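Local coordinates for aminotransferase (Helicobacter pylori, PDB 2FNU), which transfers an amino group from glutamate to a UDP-linked 4-keto sugar, the second step in making pseudaminic acid for flagellin modification, at residues B[66-71]-B[121-126]; B[183-188]-B[240-245]; B[259-264]-B[272-277]. All blocks are in the same frame, centred on the assembly; numbering follows the deposited sequence.

Contact 1: B[66-71]-B[121-126]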
# COMPACT_ATOMS: atom_id res chain seq x y z
N ASN B 66 14.69 7.42 1.43
CA ASN B 66 15.76 6.71 2.14
C ASN B 66 17.14 6.71 1.47
O ASN B 66 18.13 6.40 2.14
CB ASN B 66 15.34 5.27 2.48
CG ASN B 66 14.25 5.24 3.54
OD1 ASN B 66 13.06 5.09 3.22
ND2 ASN B 66 14.64 5.38 4.78
N PHE B 67 17.21 7.05 0.18
CA PHE B 67 18.52 6.98 -0.49
C PHE B 67 19.52 7.95 0.14
O PHE B 67 20.73 7.73 0.09
CB PHE B 67 18.39 7.18 -2.01
CG PHE B 67 18.28 8.61 -2.45
CD1 PHE B 67 19.38 9.28 -3.01
CD2 PHE B 67 17.06 9.29 -2.34
CE1 PHE B 67 19.27 10.61 -3.41
CE2 PHE B 67 16.93 10.61 -2.75
CZ PHE B 67 18.05 11.28 -3.29
N SER B 68 18.96 9.00 0.74
CA SER B 68 19.72 10.04 1.44
C SER B 68 18.83 10.69 2.47
O SER B 68 17.60 10.74 2.29
CB SER B 68 20.17 11.12 0.46
OG SER B 68 20.95 12.10 1.15
N GLU B 69 19.42 11.20 3.55
CA GLU B 69 18.68 12.15 4.37
C GLU B 69 18.40 13.40 3.53
O GLU B 69 19.19 13.76 2.66
CB GLU B 69 19.47 12.52 5.64
CG GLU B 69 19.67 11.33 6.57
CD GLU B 69 19.86 11.74 8.03
OE1 GLU B 69 20.36 12.86 8.29
OE2 GLU B 69 19.52 10.92 8.91
N PHE B 70 17.25 14.03 3.78
CA PHE B 70 16.89 15.24 3.05
C PHE B 70 17.64 16.46 3.55
O PHE B 70 17.77 16.67 4.77
CB PHE B 70 15.39 15.51 3.12
CG PHE B 70 14.98 16.69 2.31
CD1 PHE B 70 14.78 16.58 0.94
CD2 PHE B 70 14.82 17.94 2.91
CE1 PHE B 70 14.41 17.67 0.18
CE2 PHE B 70 14.45 19.05 2.15
CZ PHE B 70 14.24 18.91 0.78
N SER B 71 18.11 17.28 2.61
CA SER B 71 18.65 18.61 2.91
C SER B 71 18.00 19.63 2.01
O SER B 71 17.96 19.45 0.78
CB SER B 71 20.16 18.65 2.67
OG SER B 71 20.64 19.98 2.83
N ARG B 121 22.33 22.58 -6.13
CA ARG B 121 21.18 21.99 -5.43
C ARG B 121 20.83 20.58 -5.91
O ARG B 121 20.00 19.91 -5.29
CB ARG B 121 19.95 22.88 -5.62
CG ARG B 121 20.10 24.24 -4.96
CD ARG B 121 18.81 25.05 -5.02
NE ARG B 121 18.90 26.20 -4.11
CZ ARG B 121 18.59 26.17 -2.82
NH1 ARG B 121 18.12 25.06 -2.25
NH2 ARG B 121 18.73 27.26 -2.08
N THR B 122 21.45 20.14 -7.00
CA THR B 122 21.10 18.84 -7.57
C THR B 122 21.54 17.70 -6.66
O THR B 122 22.68 17.64 -6.24
CB THR B 122 21.73 18.66 -8.97
OG1 THR B 122 21.51 19.86 -9.73
CG2 THR B 122 21.08 17.47 -9.71
N LYS B 123 20.61 16.77 -6.41
CA LYS B 123 20.86 15.63 -5.54
C LYS B 123 20.93 14.29 -6.29
O LYS B 123 21.67 13.39 -5.92
CB LYS B 123 19.75 15.56 -4.48
CG LYS B 123 19.95 14.47 -3.45
CD LYS B 123 21.14 14.78 -2.54
CE LYS B 123 21.34 13.66 -1.54
NZ LYS B 123 22.47 13.92 -0.60
N ALA B 124 20.14 14.16 -7.35
CA ALA B 124 20.03 12.88 -8.04
C ALA B 124 19.45 13.08 -9.42
O ALA B 124 18.93 14.17 -9.72
CB ALA B 124 19.10 11.92 -7.24
N ILE B 125 19.53 12.02 -10.23
CA ILE B 125 18.81 11.96 -11.50
C ILE B 125 17.91 10.73 -11.46
O ILE B 125 18.38 9.65 -11.10
CB ILE B 125 19.78 11.88 -12.70
CG1 ILE B 125 20.70 13.11 -12.70
CG2 ILE B 125 19.01 11.74 -14.03
CD1 ILE B 125 21.70 13.15 -13.86
N VAL B 126 16.62 10.89 -11.80
CA VAL B 126 15.71 9.74 -11.90
C VAL B 126 15.31 9.56 -13.37
O VAL B 126 14.62 10.41 -13.92
CB VAL B 126 14.41 9.94 -11.06
CG1 VAL B 126 13.42 8.78 -11.31
CG2 VAL B 126 14.75 10.06 -9.57
O HOH W 1 21.16 15.81 1.00

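Contact 2: B[183-188]-B[240-245]. With PMP (4'-deoxy-4'-aminopyridoxal-5'-phosphate), chain E.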
# COMPACT_ATOMS: atom_id res chain seq x y z
N LYS B 183 1.30 -4.90 -16.05
CA LYS B 183 2.76 -4.83 -16.23
C LYS B 183 3.37 -6.16 -16.71
O LYS B 183 2.66 -7.16 -16.84
CB LYS B 183 3.42 -4.34 -14.95
CG LYS B 183 3.13 -2.86 -14.64
CD LYS B 183 3.88 -1.92 -15.57
CE LYS B 183 3.71 -0.46 -15.12
NZ LYS B 183 3.48 0.44 -16.26
N PRO B 184 4.67 -6.15 -17.04
CA PRO B 184 5.27 -7.37 -17.61
C PRO B 184 4.98 -8.66 -16.85
O PRO B 184 4.75 -9.70 -17.48
CB PRO B 184 6.76 -7.02 -17.65
CG PRO B 184 6.73 -5.54 -17.99
CD PRO B 184 5.63 -5.02 -17.07
N ILE B 185 5.01 -8.61 -15.52
CA ILE B 185 4.41 -9.67 -14.70
C ILE B 185 3.57 -8.95 -13.67
O ILE B 185 3.78 -7.75 -13.43
CB ILE B 185 5.42 -10.60 -13.98
CG1 ILE B 185 6.27 -9.81 -12.96
CG2 ILE B 185 6.25 -11.40 -15.00
CD1 ILE B 185 7.10 -10.72 -12.01
N THR B 186 2.66 -9.67 -13.02
CA THR B 186 1.75 -9.01 -12.09
C THR B 186 1.56 -9.73 -10.76
O THR B 186 1.68 -10.95 -10.66
CB THR B 186 0.36 -8.79 -12.72
OG1 THR B 186 -0.41 -7.94 -11.87
CG2 THR B 186 -0.40 -10.13 -12.89
N THR B 187 1.27 -8.92 -9.74
CA THR B 187 0.79 -9.39 -8.44
C THR B 187 -0.54 -8.67 -8.12
O THR B 187 -0.89 -8.52 -6.94
CB THR B 187 1.84 -9.10 -7.34
OG1 THR B 187 2.09 -7.68 -7.24
CG2 THR B 187 3.15 -9.80 -7.67
N ALA B 188 -1.25 -8.24 -9.18
CA ALA B 188 -2.47 -7.40 -9.15
C ALA B 188 -2.16 -5.94 -8.85
O ALA B 188 -2.46 -5.06 -9.66
CB ALA B 188 -3.54 -7.96 -8.18
N LEU B 240 5.84 -14.83 -7.73
CA LEU B 240 6.80 -15.92 -7.91
C LEU B 240 6.43 -16.76 -9.12
O LEU B 240 7.29 -17.09 -9.94
CB LEU B 240 6.82 -16.84 -6.69
CG LEU B 240 7.86 -16.75 -5.59
CD1 LEU B 240 7.45 -17.73 -4.50
CD2 LEU B 240 9.24 -17.08 -6.13
N SER B 241 5.14 -17.09 -9.24
CA SER B 241 4.67 -17.96 -10.31
C SER B 241 4.79 -17.27 -11.66
O SER B 241 5.21 -17.87 -12.66
CB SER B 241 3.23 -18.41 -10.03
OG SER B 241 2.79 -19.32 -11.02
N GLN B 242 4.42 -15.99 -11.70
CA GLN B 242 4.58 -15.19 -12.91
C GLN B 242 6.06 -15.02 -13.30
O GLN B 242 6.42 -15.11 -14.48
CB GLN B 242 3.93 -13.82 -12.69
CG GLN B 242 2.40 -13.87 -12.72
CD GLN B 242 1.86 -13.43 -14.05
OE1 GLN B 242 2.04 -12.28 -14.47
NE2 GLN B 242 1.19 -14.36 -14.77
N LEU B 243 6.91 -14.76 -12.31
CA LEU B 243 8.34 -14.53 -12.58
C LEU B 243 8.98 -15.75 -13.22
O LEU B 243 9.85 -15.61 -14.08
CB LEU B 243 9.09 -14.14 -11.29
CG LEU B 243 10.56 -13.81 -11.48
CD1 LEU B 243 10.78 -12.60 -12.39
CD2 LEU B 243 11.16 -13.55 -10.11
N LYS B 244 8.54 -16.94 -12.82
CA LYS B 244 9.09 -18.19 -13.38
C LYS B 244 8.89 -18.27 -14.89
O LYS B 244 9.65 -18.98 -15.58
CB LYS B 244 8.46 -19.41 -12.72
CG LYS B 244 9.05 -19.72 -11.35
CD LYS B 244 8.27 -20.80 -10.61
CE LYS B 244 8.93 -21.09 -9.25
NZ LYS B 244 8.04 -21.70 -8.22
N LYS B 245 7.87 -17.59 -15.41
CA LYS B 245 7.64 -17.57 -16.86
C LYS B 245 7.83 -16.18 -17.47
O LYS B 245 7.36 -15.93 -18.59
CB LYS B 245 6.25 -18.12 -17.22
CG LYS B 245 5.09 -17.43 -16.56
CD LYS B 245 3.76 -17.93 -17.09
CE LYS B 245 2.65 -17.59 -16.11
NZ LYS B 245 2.64 -18.53 -14.94
N1 PMP E . 6.28 4.63 -12.73
C2 PMP E . 5.87 4.33 -14.01
C2A PMP E . 6.81 4.61 -15.15
C3 PMP E . 4.61 3.75 -14.20
O3 PMP E . 4.19 3.42 -15.46
C4 PMP E . 3.75 3.51 -13.10
C4A PMP E . 2.35 2.98 -13.29
N4A PMP E . 1.74 3.44 -14.52
C5 PMP E . 4.22 3.77 -11.81
C6 PMP E . 5.52 4.27 -11.65
C5A PMP E . 3.38 3.50 -10.58
O4P PMP E . 3.39 2.10 -10.37
P PMP E . 2.22 1.41 -9.51
O1P PMP E . 1.00 1.39 -10.40
O2P PMP E . 2.70 0.01 -9.26
O3P PMP E . 2.02 2.18 -8.23

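Contact 3: B[259-264]-B[272-277]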
# COMPACT_ATOMS: atom_id res chain seq x y z
N THR B 259 5.10 -8.80 -35.28
CA THR B 259 3.98 -8.87 -36.23
C THR B 259 3.51 -7.47 -36.60
O THR B 259 3.33 -7.16 -37.78
CB THR B 259 2.84 -9.72 -35.66
OG1 THR B 259 3.32 -11.05 -35.53
CG2 THR B 259 1.62 -9.71 -36.57
N TYR B 260 3.31 -6.60 -35.60
CA TYR B 260 3.02 -5.22 -35.94
C TYR B 260 4.10 -4.62 -36.85
O TYR B 260 3.78 -3.93 -37.82
CB TYR B 260 3.00 -4.38 -34.66
CG TYR B 260 1.75 -4.41 -33.81
CD1 TYR B 260 0.50 -4.07 -34.33
CD2 TYR B 260 1.84 -4.68 -32.44
CE1 TYR B 260 -0.63 -4.03 -33.52
CE2 TYR B 260 0.69 -4.66 -31.63
CZ TYR B 260 -0.54 -4.32 -32.18
OH TYR B 260 -1.66 -4.26 -31.38
N ASP B 261 5.37 -4.85 -36.52
CA ASP B 261 6.48 -4.30 -37.32
C ASP B 261 6.33 -4.73 -38.79
O ASP B 261 6.48 -3.89 -39.70
CB ASP B 261 7.83 -4.79 -36.81
CG ASP B 261 8.24 -4.17 -35.48
OD1 ASP B 261 7.56 -3.27 -34.93
OD2 ASP B 261 9.30 -4.61 -34.98
N ARG B 262 6.02 -6.01 -39.01
CA ARG B 262 5.92 -6.50 -40.39
C ARG B 262 4.82 -5.76 -41.14
O ARG B 262 5.01 -5.32 -42.28
CB ARG B 262 5.66 -8.00 -40.45
CG ARG B 262 6.84 -8.86 -40.02
CD ARG B 262 6.59 -10.31 -40.40
NE ARG B 262 5.34 -10.86 -39.85
CZ ARG B 262 5.21 -11.33 -38.61
NH1 ARG B 262 6.25 -11.30 -37.77
NH2 ARG B 262 4.04 -11.83 -38.21
N ILE B 263 3.66 -5.64 -40.50
CA ILE B 263 2.50 -5.05 -41.17
C ILE B 263 2.65 -3.54 -41.34
O ILE B 263 2.19 -2.99 -42.35
CB ILE B 263 1.20 -5.41 -40.40
CG1 ILE B 263 1.00 -6.94 -40.45
CG2 ILE B 263 -0.02 -4.68 -40.96
CD1 ILE B 263 -0.04 -7.50 -39.49
N PHE B 264 3.32 -2.89 -40.38
CA PHE B 264 3.52 -1.45 -40.41
C PHE B 264 4.76 -0.99 -41.20
O PHE B 264 4.96 0.21 -41.35
CB PHE B 264 3.65 -0.91 -38.97
CG PHE B 264 2.40 -1.03 -38.16
CD1 PHE B 264 1.14 -1.07 -38.76
CD2 PHE B 264 2.47 -1.07 -36.76
CE1 PHE B 264 -0.03 -1.16 -38.00
CE2 PHE B 264 1.31 -1.16 -35.98
CZ PHE B 264 0.06 -1.20 -36.60
N PRO B 272 6.72 3.14 -35.90
CA PRO B 272 6.80 2.33 -34.69
C PRO B 272 8.19 2.46 -34.08
O PRO B 272 9.21 2.57 -34.80
CB PRO B 272 6.60 0.90 -35.19
CG PRO B 272 6.14 1.04 -36.61
CD PRO B 272 6.68 2.31 -37.11
N LEU B 273 8.27 2.42 -32.75
CA LEU B 273 9.56 2.49 -32.08
C LEU B 273 10.25 1.13 -32.01
O LEU B 273 11.47 1.05 -31.91
CB LEU B 273 9.41 3.05 -30.66
CG LEU B 273 9.02 4.53 -30.55
CD1 LEU B 273 8.99 4.94 -29.07
CD2 LEU B 273 10.00 5.41 -31.32
N HIS B 274 9.47 0.04 -32.07
CA HIS B 274 10.04 -1.29 -31.82
C HIS B 274 11.21 -1.71 -32.74
O HIS B 274 12.17 -2.31 -32.25
CB HIS B 274 8.93 -2.36 -31.73
CG HIS B 274 9.44 -3.75 -31.53
ND1 HIS B 274 9.72 -4.29 -30.29
CD2 HIS B 274 9.75 -4.71 -32.43
CE1 HIS B 274 10.16 -5.53 -30.44
NE2 HIS B 274 10.18 -5.81 -31.73
N PRO B 275 11.14 -1.40 -34.05
CA PRO B 275 12.28 -1.78 -34.91
C PRO B 275 13.61 -1.12 -34.56
O PRO B 275 14.65 -1.56 -35.07
CB PRO B 275 11.83 -1.33 -36.31
CG PRO B 275 10.33 -1.37 -36.23
CD PRO B 275 10.03 -0.84 -34.85
N LEU B 276 13.59 -0.09 -33.71
CA LEU B 276 14.81 0.65 -33.39
C LEU B 276 15.56 0.10 -32.17
O LEU B 276 16.63 0.60 -31.82
CB LEU B 276 14.49 2.13 -33.19
CG LEU B 276 13.72 2.75 -34.36
CD1 LEU B 276 13.31 4.19 -34.00
CD2 LEU B 276 14.50 2.71 -35.70
N LEU B 277 14.99 -0.92 -31.52
CA LEU B 277 15.63 -1.48 -30.32
C LEU B 277 17.00 -2.07 -30.63
O LEU B 277 17.18 -2.70 -31.67
CB LEU B 277 14.75 -2.57 -29.71
CG LEU B 277 13.43 -2.17 -29.05
CD1 LEU B 277 12.71 -3.44 -28.64
CD2 LEU B 277 13.69 -1.29 -27.85

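Contact 1: B[66-71]-B[121-126]
At the start of strand 122-128 in the central mixed sheet, Lys123 and Ala124 meet Phe67 and Ser68 of the loop that leaves helix 56-66. Lys123 and Ala124 both turn their CB toward the loop, consistent with the break from extended geometry at Lys123 (psi -34°). The ammonium group of Lys123 donates to Ser68 OG, with NZ and OG 2.9 Å apart. Ser68 OG in turn donates to Glu69 O at 2.9 Å, and a water closes the circuit, accepting from Lys123 NZ at 2.8 Å and donating to the same carbonyl, Glu69 O. The strand itself is held in the sheet by backbone bonds to Glu76 on one neighbouring strand and Ser150 on the other. Lys123 CG, anti to the backbone N (chi1 -176°), lies at the edge of the Phe67 ring, 3.7 Å from its CZ; the bend at chi2 (69°) then redirects the chain beyond CG on its way to Ser68. Ala124 CB approaches the same ring obliquely, 4.1 Å from CE1. Ser68 CB sits over a face of this phenyl ring, near its rim, and packs tightly on Lys123 CE at 3.4 Å. Phe67 also touches Leu152 of strand 150-154.

Contact 2: B[183-188]-B[240-245]
Thr186 OG1 is gripped twice beside the contact that Thr186 makes with Gln242: it accepts from Ala188 N at 2.8 Å, an ST turn, and is hydrogen-bonded to Phe179 O. The turn fixes the side-chain rotation, with OG1 anti to the backbone N (chi1 -169°), and leaves the methyl CG2 near the Gln242 amide, 3.6 Å from OE1. Across the interface, Thr186 N donates to Gln242 OE1 at 3.0 Å. That bond is moderately bent, 148° at the hydrogen, and the donor meets the carbonyl oxygen at a C=O...N angle of 132°. The other end of the amide is held as well, since Gln242 NE2 donates to Asp15 OD2 and Cys10 O; with both ends engaged, the glutamine cannot turn over without losing bonds.

Apolar contacts through Ile185 lie alongside this bond. Ile185 CB lies 3.8 Å from Gln242 CB, while Ile185 CD1 reaches Leu243 CB at 4.0 Å, on the next residue of helix 233-244. Leu28 of the second subunit packs on Thr186, which brings the substrate-binding segment of that chain close to this loop.

The same loop begins at Lys183, the lysine that carries the cofactor in the internal aldimine of this PLP-dependent enzyme. Here it is not attached: its NZ is 3.2 Å from O3 of the pyridoxamine phosphate and donates a hydrogen bond to it. Thr186 O is buried without a polar partner, with Gln242 CG 3.6 Å away. The bonding pattern implies that the glutamine joins the loop downstream of the cofactor lysine to helix 233-244 and, through Asp15 and Cys10, to the N-terminal region.

Contact 3: B[259-264]-B[272-277]
Asp261 and Phe264, one turn apart near the end of helix 246-264, face Pro272, which ends strand 270-272, and His274 and Pro275 just beyond it. The apolar contact is between Phe264 CB and Pro272 CG, 3.9 Å apart; the Phe264 ring, oblique to that proline, also meets Phe270 edge-to-face. One turn earlier in the helix, a polar group makes a separate van der Waals contact: the Asp261 carboxylate lies against the Pro275 ring, its CG 3.6 Å from Pro275 CG and its OD1 3.5 Å from Pro275 CD.

Of the polar groups, Asp261 OD1 is hydrogen-bonded to Tyr286 OH on strand 286-290. The carboxylate lies beside the edge of the His274 imidazole, their planes 41° apart, but the modelled approach of OD2 to the ring is too close and therefore doubtful. His274 NE2 has a weak bond to Glu254 OE2, earlier on the same helix.

Backbone bonding shapes the second segment: Leu276 N to Leu273 O, at 3.0 Å, belongs to a short 3-10 turn, which turns the His274 side chain toward the helix and brings the Pro275 ring alongside Asp261. No hydrogen bond spans the two segments; direct contact is mainly van der Waals, and Asp261's tie to Tyr286 joins the helix to strand 286-290 as well.

How the contacts relate
The three contacts follow one another along the chain without nesting or crossing. From the N terminus, contact 1 closes a 49-residue loop containing strands 76-79 and 97-100 and helix 86-93, and ties the exit of helix 56-66 to the central sheet. Contact 2 then spans 51 residues, from the loop after strand 174-178 to helix 233-244, so it links the loop that starts at the cofactor lysine to that helix. Helix 246-264 follows directly, and contact 3 closes a short seven-residue connection, including the start of strand 270-272, at its C-terminal end. Contacts 2 and 3 have centres about 25 Å apart; contact 1 lies on the opposite side of the chain's centre from both.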